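Local atomic coordinates of Cow rumen GH26 endo-mannanase (Metagenome, PDB entry 6UEH), a protein that probably hydrolyses internal beta-1,4 linkages of mannans such as galactomannan, as a family 26 endo-mannanase with a CBM6-type accessory domain. Residues A[280-283]-A[284-288]; A[343-346]-A[347-351]; A[244-247]-A[248-251]; A[293-296]-A[297-300]. One frame throughout, in Å; residues are numbered along the deposited sequence.

Overall arrangement
All four contacts are local ones within the family 26 barrel domain. Contacts 1 and 4 are the start and the end part of helix 280-301, their centres about 19 Å apart. Contact 2, on helix 334-351, touches both: Tyr343 OH lies 2.7 Å from Asn286 OD1 of contact 1, and Leu348 CD1 lies 3.9 Å from Leu296 CD1 of contact 4. Contact 3, in the loop after strand 243-244, meets the beginning of the helix where Lys280 NZ is 2.6 Å from Tyr250 O; its centre is about 26 Å from that of contact 2. The calcium ion belongs to the CBM6 region, and no residue of the four contacts binds it.

Contact 1: residues A[280-283]-A[284-288]; sequences KEND and YWNEA
Tyr284 N donates to Lys280 O and Trp285 N to Glu281 O, both at 2.9 Å, and the pairs Asn286 N to Asn282 O and Glu287 N to Asp283 O follow, so four successive i to i+4 bonds define a regular alpha-helix from its first turns. Asn282 and Asn286 bring their side chains together one turn apart. Asn282 OD1 lies 3.2 Å from Asn286 ND2, with the two amide planes 80° apart, so the groups meet nearly at right angles instead of stacking. CG of Asn286 stands opposite its carbonyl carbon (chi1 -77°), which turns the amide back along the helix and brings CG within 3.2 Å of Asn282 O. Outside partners fix both amides: Asn282 ND2 bonds to Cys274 O, and both side chains share Tyr343 OH. The segment opens helix 280-301, which joins the parallel strands 234-238 and 306-309 as the helical part of a beta-alpha-beta crossover in the TIM barrel. On the more exposed side, Glu287 CG packs 3.3 Å from Asp283 O, while Asp283 OD2 and Glu287 OE2 stay 6.9 Å apart, a spacing likely to limit their mutual repulsion. Trp285 rests its CB against Glu281 O at 3.2 Å and sends its indole off to Tyr343 and, edge-to-face, to Trp328; Tyr284 likewise extends from the helix, its OH bonded to Asn242 O.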
loop_
_atom_site.group_PDB
_atom_site.type_symbol
_atom_site.label_atom_id
_atom_site.label_comp_id
_atom_site.label_asym_id
_atom_site.label_seq_id
_atom_site.Cartn_x
_atom_site.Cartn_y
_atom_site.Cartn_z
ATOM N N LYS A 280 -9.435 -20.110 25.773
ATOM C CA LYS A 280 -8.027 -20.473 25.653
ATOM C C LYS A 280 -7.353 -19.653 24.556
ATOM O O LYS A 280 -6.166 -19.338 24.649
ATOM C CB LYS A 280 -7.879 -21.972 25.372
ATOM C CG LYS A 280 -6.439 -22.469 25.390
ATOM C CD LYS A 280 -6.378 -23.987 25.372
ATOM C CE LYS A 280 -7.039 -24.557 24.128
ATOM N NZ LYS A 280 -7.095 -26.045 24.173
ATOM N N GLU A 281 -8.118 -19.308 23.521
ATOM C CA GLU A 281 -7.627 -18.433 22.463
ATOM C C GLU A 281 -7.177 -17.099 23.046
ATOM O O GLU A 281 -6.104 -16.592 22.715
ATOM C CB GLU A 281 -8.702 -18.201 21.398
ATOM C CG GLU A 281 -8.837 -19.316 20.366
ATOM C CD GLU A 281 -9.736 -20.446 20.822
ATOM O OE1 GLU A 281 -10.146 -20.452 22.004
ATOM O OE2 GLU A 281 -10.038 -21.332 19.992
ATOM N N ASN A 282 -8.005 -16.540 23.922
ATOM C CA ASN A 282 -7.705 -15.260 24.549
ATOM C C ASN A 282 -6.515 -15.353 25.497
ATOM O O ASN A 282 -5.684 -14.445 25.553
ATOM C CB ASN A 282 -8.931 -14.739 25.298
ATOM C CG ASN A 282 -8.685 -13.400 25.961
ATOM O OD1 ASN A 282 -8.653 -13.298 27.187
ATOM N ND2 ASN A 282 -8.506 -12.361 25.150
ATOM N N ASP A 283 -6.438 -16.454 26.241
ATOM C CA ASP A 283 -5.332 -16.673 27.165
ATOM C C ASP A 283 -4.004 -16.788 26.420
ATOM O O ASP A 283 -2.997 -16.223 26.851
ATOM C CB ASP A 283 -5.571 -17.925 28.012
ATOM C CG ASP A 283 -6.611 -17.713 29.098
ATOM O OD1 ASP A 283 -6.907 -16.544 29.431
ATOM O OD2 ASP A 283 -7.123 -18.719 29.628
ATOM N N TYR A 284 -4.000 -17.518 25.306
ATOM C CA TYR A 284 -2.784 -17.633 24.504
ATOM C C TYR A 284 -2.400 -16.290 23.900
ATOM O O TYR A 284 -1.243 -15.875 23.975
ATOM C CB TYR A 284 -2.928 -18.662 23.379
ATOM C CG TYR A 284 -1.714 -18.650 22.478
ATOM C CD1 TYR A 284 -0.517 -19.220 22.896
ATOM C CD2 TYR A 284 -1.747 -18.030 21.235
ATOM C CE1 TYR A 284 0.605 -19.193 22.095
ATOM C CE2 TYR A 284 -0.625 -17.998 20.423
ATOM C CZ TYR A 284 0.546 -18.581 20.859
ATOM O OH TYR A 284 1.668 -18.552 20.060
ATOM N N TRP A 285 -3.382 -15.630 23.289
ATOM C CA TRP A 285 -3.195 -14.327 22.657
ATOM C C TRP A 285 -2.592 -13.338 23.653
ATOM O O TRP A 285 -1.656 -12.607 23.326
ATOM C CB TRP A 285 -4.542 -13.833 22.101
ATOM C CG TRP A 285 -4.556 -12.506 21.371
ATOM C CD1 TRP A 285 -5.449 -11.491 21.556
ATOM C CD2 TRP A 285 -3.674 -12.073 20.322
ATOM N NE1 TRP A 285 -5.174 -10.450 20.704
ATOM C CE2 TRP A 285 -4.089 -10.780 19.937
ATOM C CE3 TRP A 285 -2.571 -12.646 19.679
ATOM C CZ2 TRP A 285 -3.439 -10.052 18.942
ATOM C CZ3 TRP A 285 -1.928 -11.920 18.690
ATOM C CH2 TRP A 285 -2.364 -10.635 18.333
ATOM N N ASN A 286 -3.104 -13.346 24.879
ATOM C CA ASN A 286 -2.581 -12.472 25.925
ATOM C C ASN A 286 -1.142 -12.800 26.313
ATOM O O ASN A 286 -0.349 -11.897 26.577
ATOM C CB ASN A 286 -3.479 -12.524 27.162
ATOM C CG ASN A 286 -4.747 -11.711 26.990
ATOM O OD1 ASN A 286 -4.783 -10.757 26.212
ATOM N ND2 ASN A 286 -5.794 -12.082 27.717
ATOM N N GLU A 287 -0.806 -14.088 26.350
ATOM C CA GLU A 287 0.563 -14.504 26.647
ATOM C C GLU A 287 1.521 -14.040 25.556
ATOM O O GLU A 287 2.627 -13.585 25.844
ATOM C CB GLU A 287 0.657 -16.023 26.803
ATOM C CG GLU A 287 0.057 -16.567 28.084
ATOM C CD GLU A 287 0.414 -18.025 28.309
ATOM O OE1 GLU A 287 1.368 -18.506 27.662
ATOM O OE2 GLU A 287 -0.256 -18.690 29.128
ATOM N N ALA A 288 1.092 -14.159 24.303
ATOM C CA ALA A 288 1.905 -13.717 23.175
ATOM C C ALA A 288 2.100 -12.202 23.201
ATOM O O ALA A 288 3.194 -11.702 22.938
ATOM C CB ALA A 288 1.270 -14.150 21.862
#

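Contact 2: residues A[343-346]-A[347-351]; sequences YLYD and KLTNE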
loop_
_atom_site.group_PDB
_atom_site.type_symbol
_atom_site.label_atom_id
_atom_site.label_comp_id
_atom_site.label_asym_id
_atom_site.label_seq_id
_atom_site.Cartn_x
_atom_site.Cartn_y
_atom_site.Cartn_z
ATOM N N TYR A 343 -7.947 -4.307 19.940
ATOM C CA TYR A 343 -7.592 -5.035 21.156
ATOM C C TYR A 343 -6.102 -4.903 21.447
ATOM O O TYR A 343 -5.708 -4.552 22.558
ATOM C CB TYR A 343 -7.979 -6.514 21.027
ATOM C CG TYR A 343 -7.749 -7.345 22.273
ATOM C CD1 TYR A 343 -6.511 -7.921 22.534
ATOM C CD2 TYR A 343 -8.777 -7.571 23.180
ATOM C CE1 TYR A 343 -6.301 -8.687 23.669
ATOM C CE2 TYR A 343 -8.578 -8.337 24.314
ATOM C CZ TYR A 343 -7.337 -8.892 24.554
ATOM O OH TYR A 343 -7.136 -9.653 25.685
ATOM N N LEU A 344 -5.280 -5.182 20.440
ATOM C CA LEU A 344 -3.830 -5.107 20.582
ATOM C C LEU A 344 -3.376 -3.681 20.876
ATOM O O LEU A 344 -2.533 -3.454 21.745
ATOM C CB LEU A 344 -3.139 -5.627 19.319
ATOM C CG LEU A 344 -1.609 -5.549 19.306
ATOM C CD1 LEU A 344 -1.006 -6.378 20.438
ATOM C CD2 LEU A 344 -1.059 -5.992 17.959
ATOM N N TYR A 345 -3.947 -2.726 20.148
ATOM C CA TYR A 345 -3.632 -1.313 20.327
ATOM C C TYR A 345 -3.921 -0.870 21.757
ATOM O O TYR A 345 -3.089 -0.229 22.399
ATOM C CB TYR A 345 -4.433 -0.463 19.336
ATOM C CG TYR A 345 -4.076 1.011 19.310
ATOM C CD1 TYR A 345 -4.531 1.877 20.297
ATOM C CD2 TYR A 345 -3.314 1.543 18.275
ATOM C CE1 TYR A 345 -4.218 3.225 20.270
ATOM C CE2 TYR A 345 -2.999 2.891 18.237
ATOM C CZ TYR A 345 -3.455 3.727 19.237
ATOM O OH TYR A 345 -3.146 5.069 19.206
ATOM N N ASP A 346 -5.109 -1.211 22.245
ATOM C CA ASP A 346 -5.512 -0.843 23.598
ATOM C C ASP A 346 -4.662 -1.546 24.650
ATOM O O ASP A 346 -4.285 -0.942 25.652
ATOM C CB ASP A 346 -6.992 -1.162 23.823
ATOM C CG ASP A 346 -7.913 -0.266 23.014
ATOM O OD1 ASP A 346 -7.430 0.752 22.474
ATOM O OD2 ASP A 346 -9.121 -0.574 22.931
ATOM N N LYS A 347 -4.364 -2.822 24.422
ATOM C CA LYS A 347 -3.556 -3.595 25.361
ATOM C C LYS A 347 -2.147 -3.026 25.509
ATOM O O LYS A 347 -1.662 -2.849 26.626
ATOM C CB LYS A 347 -3.477 -5.060 24.929
ATOM C CG LYS A 347 -4.572 -5.944 25.509
ATOM C CD LYS A 347 -4.440 -6.063 27.020
ATOM C CE LYS A 347 -5.458 -7.040 27.598
ATOM N NZ LYS A 347 -6.865 -6.583 27.414
ATOM N N LEU A 348 -1.496 -2.736 24.386
ATOM C CA LEU A 348 -0.119 -2.246 24.412
ATOM C C LEU A 348 -0.012 -0.831 24.977
ATOM O O LEU A 348 0.901 -0.538 25.750
ATOM C CB LEU A 348 0.498 -2.288 23.010
ATOM C CG LEU A 348 0.796 -3.667 22.409
ATOM C CD1 LEU A 348 1.675 -3.535 21.171
ATOM C CD2 LEU A 348 1.447 -4.589 23.435
ATOM N N THR A 349 -0.940 0.043 24.594
ATOM C CA THR A 349 -0.857 1.445 24.999
ATOM C C THR A 349 -1.372 1.682 26.416
ATOM O O THR A 349 -0.819 2.498 27.149
ATOM C CB THR A 349 -1.634 2.372 24.032
ATOM O OG1 THR A 349 -3.023 2.013 24.016
ATOM C CG2 THR A 349 -1.062 2.279 22.623
ATOM N N ASN A 350 -2.426 0.974 26.805
ATOM C CA ASN A 350 -3.025 1.196 28.116
ATOM C C ASN A 350 -2.466 0.276 29.197
ATOM O O ASN A 350 -1.921 0.745 30.195
ATOM C CB ASN A 350 -4.545 1.039 28.038
ATOM C CG ASN A 350 -5.194 2.102 27.174
ATOM O OD1 ASN A 350 -4.818 3.272 27.228
ATOM N ND2 ASN A 350 -6.171 1.701 26.368
ATOM N N GLU A 351 -2.598 -1.030 28.996
ATOM C CA GLU A 351 -2.186 -1.994 30.009
ATOM C C GLU A 351 -0.665 -2.074 30.146
ATOM O O GLU A 351 -0.144 -2.215 31.252
ATOM C CB GLU A 351 -2.763 -3.375 29.691
ATOM C CG GLU A 351 -2.427 -4.441 30.720
ATOM C CD GLU A 351 -3.455 -5.556 30.758
ATOM O OE1 GLU A 351 -4.616 -5.279 31.131
ATOM O OE2 GLU A 351 -3.103 -6.705 30.412
HETATM O O HOH W 1 -7.529 -4.814 24.888
#
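Lys347 crosses the Tyr343 ring obliquely one helical turn later, and its torsions explain the path. The chain is bent at chi2 (-66°) and again at chi4, which brings CG within 3.7 Å of Tyr343 CE1 and then NZ within 3.5 Å of Tyr343 OH, the ammonium standing oblique to the ring. Water 1 ties the same pair together: it accepts from Lys347 NZ at 3.2 Å, donates to Tyr343 O at 3.0 Å, and sits above one face of the ring near its rim. With an alanine in place of Tyr343, the lysine chain would probably lose the ring it crosses, and the amides of Asn282 and Asn286 would be left without the hydroxyl they share. Thr349 makes the other distinctive grip. Its OG1 sits between the backbone N and the carbonyl carbon (chi1 61°), where it donates to Tyr345 O at 2.8 Å; Thr349 N reaches that oxygen at 3.1 Å from the opposite face of the carbonyl plane, so two bonds hold one acceptor. The same rotamer lays CG2 over a face of the Tyr345 ring, 4.0 Å from CE1. Leu344 CD1 meets Leu348 CG at 3.8 Å. These two leucines lie in the layer between helix 334-351 and its neighbours in the TIM barrel: Ile289 of helix 280-301 touches both, and Leu348 also packs on Leu357 and Trp359 of strand 357-362.

Contact 3: residues A[244-247]-A[248-251]; sequences PKDF and DSYE
Asp248 comes first along 248-251, its CB 3.9 Å from Asp246 OD1, while its carboxylate keeps apart from that of Asp246, OD2 to OD1 being 4.7 Å; two like charges so near would probably disfavour each other. A water accepts from Asp248 N. Ser249 follows and makes the strong polar link: OG donates to Asp246 OD2 at 2.6 Å, arriving from above the carboxylate plane (66° out of it). Asp248 and Ser249, the central residues, both have helical backbone angles, and Tyr250 N returns a weak bond to Phe247 O at 3.4 Å, so 247-250 is a type I beta-turn. It belongs to the long connection that leaves strand 234-238 of the TIM barrel and ends at helix 280-301, whose Lys280 takes Phe247 O and Tyr250 O as acceptors. Tyr250 then carries the apolar contact. One face of its ring is met by Pro244 CG in a CH-pi contact, 4.0 Å from the centroid and 19° off the normal. Against Phe247 the planes are near parallel (19°) but slid apart, centroids 5.5 Å from each other with little overlap, and touch closely at Phe247 CE1 and Tyr250 CD2, 3.5 Å apart. With an alanine at Tyr250, Pro244 CG would probably lose the aromatic face beneath it and a gap would open beside Phe247. Leu213 packs against both Pro244 and Tyr250, and Phe269 meets Phe247 edge-to-face.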
loop_
_atom_site.group_PDB
_atom_site.type_symbol
_atom_site.label_atom_id
_atom_site.label_comp_id
_atom_site.label_asym_id
_atom_site.label_seq_id
_atom_site.Cartn_x
_atom_site.Cartn_y
_atom_site.Cartn_z
ATOM N N PRO A 244 -0.776 -22.655 17.735
ATOM C CA PRO A 244 -0.681 -24.104 17.531
ATOM C C PRO A 244 -1.637 -24.574 16.441
ATOM O O PRO A 244 -2.776 -24.111 16.398
ATOM C CB PRO A 244 -1.080 -24.683 18.894
ATOM C CG PRO A 244 -0.837 -23.577 19.866
ATOM C CD PRO A 244 -1.144 -22.315 19.121
ATOM N N LYS A 245 -1.177 -25.462 15.563
ATOM C CA LYS A 245 -2.041 -26.029 14.535
ATOM C C LYS A 245 -3.176 -26.809 15.184
ATOM O O LYS A 245 -4.348 -26.597 14.876
ATOM C CB LYS A 245 -1.253 -26.939 13.592
ATOM C CG LYS A 245 -0.213 -26.236 12.741
ATOM C CD LYS A 245 0.492 -27.238 11.836
ATOM C CE LYS A 245 1.533 -26.571 10.955
ATOM N NZ LYS A 245 2.226 -27.564 10.088
ATOM N N ASP A 246 -2.808 -27.712 16.086
ATOM C CA ASP A 246 -3.771 -28.489 16.856
ATOM C C ASP A 246 -4.050 -27.793 18.184
ATOM O O ASP A 246 -3.429 -28.100 19.200
ATOM C CB ASP A 246 -3.248 -29.909 17.086
ATOM C CG ASP A 246 -4.203 -30.763 17.900
ATOM O OD1 ASP A 246 -5.412 -30.452 17.928
ATOM O OD2 ASP A 246 -3.741 -31.753 18.504
ATOM N N PHE A 247 -4.986 -26.851 18.167
ATOM C CA PHE A 247 -5.250 -26.024 19.336
ATOM C C PHE A 247 -6.182 -26.711 20.331
ATOM O O PHE A 247 -6.260 -26.308 21.490
ATOM C CB PHE A 247 -5.838 -24.679 18.909
ATOM C CG PHE A 247 -5.758 -23.620 19.971
ATOM C CD1 PHE A 247 -4.530 -23.123 20.377
ATOM C CD2 PHE A 247 -6.907 -23.115 20.557
ATOM C CE1 PHE A 247 -4.449 -22.145 21.352
ATOM C CE2 PHE A 247 -6.833 -22.134 21.531
ATOM C CZ PHE A 247 -5.603 -21.650 21.930
ATOM N N ASP A 248 -6.880 -27.750 19.878
ATOM C CA ASP A 248 -7.795 -28.486 20.745
ATOM C C ASP A 248 -7.053 -29.203 21.869
ATOM O O ASP A 248 -7.506 -29.213 23.013
ATOM C CB ASP A 248 -8.612 -29.499 19.938
ATOM C CG ASP A 248 -9.623 -28.839 19.019
ATOM O OD1 ASP A 248 -10.021 -27.686 19.298
ATOM O OD2 ASP A 248 -10.024 -29.472 18.021
ATOM N N SER A 249 -5.911 -29.800 21.539
ATOM C CA SER A 249 -5.145 -30.562 22.520
ATOM C C SER A 249 -4.142 -29.680 23.255
ATOM O O SER A 249 -3.550 -30.097 24.250
ATOM C CB SER A 249 -4.417 -31.728 21.848
ATOM O OG SER A 249 -3.373 -31.260 21.015
ATOM N N TYR A 250 -3.952 -28.461 22.759
ATOM C CA TYR A 250 -3.021 -27.529 23.381
ATOM C C TYR A 250 -3.510 -27.069 24.750
ATOM O O TYR A 250 -4.699 -26.828 24.952
ATOM C CB TYR A 250 -2.794 -26.313 22.477
ATOM C CG TYR A 250 -2.003 -25.204 23.135
ATOM C CD1 TYR A 250 -0.619 -25.275 23.232
ATOM C CD2 TYR A 250 -2.641 -24.086 23.662
ATOM C CE1 TYR A 250 0.110 -24.264 23.835
ATOM C CE2 TYR A 250 -1.922 -23.071 24.269
ATOM C CZ TYR A 250 -0.546 -23.165 24.351
ATOM O OH TYR A 250 0.172 -22.155 24.954
ATOM N N GLU A 251 -2.578 -26.963 25.692
ATOM C CA GLU A 251 -2.843 -26.338 26.981
ATOM C C GLU A 251 -1.778 -25.277 27.237
ATOM O O GLU A 251 -0.662 -25.380 26.731
ATOM C CB GLU A 251 -2.864 -27.377 28.106
ATOM C CG GLU A 251 -3.635 -28.636 27.758
ATOM C CD GLU A 251 -3.784 -29.580 28.930
ATOM O OE1 GLU A 251 -2.969 -29.495 29.876
ATOM O OE2 GLU A 251 -4.712 -30.418 28.899
HETATM O O HOH W 2 -7.251 -29.201 16.964
#

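Contact 4: residues A[293-296]-A[297-300]; sequences AEQL and QRLQ
Gln295 and Arg298 supply the side-chain hydrogen bond of this turn: Arg298 NH1 donates to Gln295 OE1 at 2.8 Å. The bond is in the amide's carbonyl plane, on a lone pair of OE1, and also in the guanidinium plane, so the oxygen meets the edge of the guanidinium although the two planes stand 80° apart. The side chains run side by side in the same direction; a bend at chi3 of Arg298 (65°) brings the guanidinium round to the amide, while Arg298 CD passes 3.4 Å from OE1. Further polar ties extend the group to helix 220-230, where Gln295 OE1 bonds to Thr221 OG1 and Arg298 NH2 forms a salt bridge with Glu222.

Among the backbone bonds, Gln297 N to Ala293 O (2.8 Å) and Gln300 N to Leu296 O (3.0 Å) are firm, whereas Arg298 N to Glu294 O, at 3.5 Å, and Leu299 N to Gln295 O, at 3.3 Å, are weak.

The apolar contact is lighter. Leu296 CD2 and Leu299 CD1 come to 4.2 Å, three residues apart, and both side chains pack on Leu306 of strand 306-309. Leu296 also meets Leu348 of helix 334-351, and Leu299 meets Val224 and Ile225, so this outer helix of the TIM barrel has an apolar side against a strand and a helix on each flank.

With Gln295 OE1 taking two donors and Arg298 dividing its guanidinium between an amide and a carboxylate, the arginine is probably restrained in rotation, its charge probably offset by Glu222, while the neutral glutamine fixes the orientation of NH1 and brings no charge of its own.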
loop_
_atom_site.group_PDB
_atom_site.type_symbol
_atom_site.label_atom_id
_atom_site.label_comp_id
_atom_site.label_asym_id
_atom_site.label_seq_id
_atom_site.Cartn_x
_atom_site.Cartn_y
_atom_site.Cartn_z
ATOM N N ALA A 293 5.242 -7.365 24.379
ATOM C CA ALA A 293 5.309 -6.105 25.117
ATOM C C ALA A 293 6.594 -6.011 25.926
ATOM O O ALA A 293 7.153 -4.926 26.101
ATOM C CB ALA A 293 4.101 -5.956 26.027
ATOM N N GLU A 294 7.055 -7.158 26.415
ATOM C CA GLU A 294 8.287 -7.229 27.185
ATOM C C GLU A 294 9.464 -6.707 26.366
ATOM O O GLU A 294 10.313 -5.980 26.874
ATOM C CB GLU A 294 8.548 -8.667 27.642
ATOM C CG GLU A 294 9.809 -8.849 28.467
ATOM C CD GLU A 294 9.985 -10.275 28.962
ATOM O OE1 GLU A 294 11.040 -10.571 29.563
ATOM O OE2 GLU A 294 9.070 -11.102 28.753
ATOM N N GLN A 295 9.500 -7.073 25.091
ATOM C CA GLN A 295 10.566 -6.623 24.204
ATOM C C GLN A 295 10.391 -5.159 23.801
ATOM O O GLN A 295 11.364 -4.406 23.737
ATOM C CB GLN A 295 10.631 -7.514 22.963
ATOM C CG GLN A 295 10.963 -8.953 23.292
ATOM C CD GLN A 295 12.208 -9.072 24.153
ATOM O OE1 GLN A 295 13.230 -8.444 23.874
ATOM N NE2 GLN A 295 12.125 -9.871 25.212
ATOM N N LEU A 296 9.151 -4.762 23.536
ATOM C CA LEU A 296 8.854 -3.386 23.149
ATOM C C LEU A 296 9.148 -2.414 24.286
ATOM O O LEU A 296 9.512 -1.261 24.047
ATOM C CB LEU A 296 7.394 -3.257 22.710
ATOM C CG LEU A 296 7.043 -4.057 21.452
ATOM C CD1 LEU A 296 5.575 -3.877 21.080
ATOM C CD2 LEU A 296 7.953 -3.648 20.299
ATOM N N GLN A 297 8.991 -2.888 25.518
ATOM C CA GLN A 297 9.277 -2.079 26.697
ATOM C C GLN A 297 10.768 -1.788 26.804
ATOM O O GLN A 297 11.168 -0.689 27.185
ATOM C CB GLN A 297 8.782 -2.778 27.966
ATOM C CG GLN A 297 9.041 -1.989 29.242
ATOM C CD GLN A 297 8.266 -0.687 29.290
ATOM O OE1 GLN A 297 7.050 -0.670 29.089
ATOM N NE2 GLN A 297 8.966 0.416 29.552
ATOM N N ARG A 298 11.588 -2.782 26.470
ATOM C CA ARG A 298 13.038 -2.606 26.453
ATOM C C ARG A 298 13.413 -1.482 25.484
ATOM O O ARG A 298 14.258 -0.638 25.790
ATOM C CB ARG A 298 13.740 -3.907 26.060
ATOM C CG ARG A 298 13.507 -5.074 27.011
ATOM C CD ARG A 298 14.135 -6.344 26.457
ATOM N NE ARG A 298 15.589 -6.232 26.378
ATOM C CZ ARG A 298 16.349 -6.957 25.567
ATOM N NH1 ARG A 298 15.791 -7.838 24.752
ATOM N NH2 ARG A 298 17.665 -6.800 25.563
ATOM N N LEU A 299 12.766 -1.474 24.321
ATOM C CA LEU A 299 12.964 -0.410 23.341
ATOM C C LEU A 299 12.554 0.933 23.929
ATOM O O LEU A 299 13.287 1.911 23.815
ATOM C CB LEU A 299 12.173 -0.686 22.058
ATOM C CG LEU A 299 12.608 -1.898 21.233
ATOM C CD1 LEU A 299 11.795 -1.984 19.947
ATOM C CD2 LEU A 299 14.094 -1.832 20.930
ATOM N N GLN A 300 11.386 0.974 24.564
ATOM C CA GLN A 300 10.906 2.215 25.167
ATOM C C GLN A 300 11.845 2.679 26.278
ATOM O O GLN A 300 12.116 3.875 26.409
ATOM C CB GLN A 300 9.482 2.049 25.709
ATOM C CG GLN A 300 8.923 3.323 26.340
ATOM C CD GLN A 300 7.406 3.316 26.460
ATOM O OE1 GLN A 300 6.698 3.728 25.541
ATOM N NE2 GLN A 300 6.902 2.854 27.601
#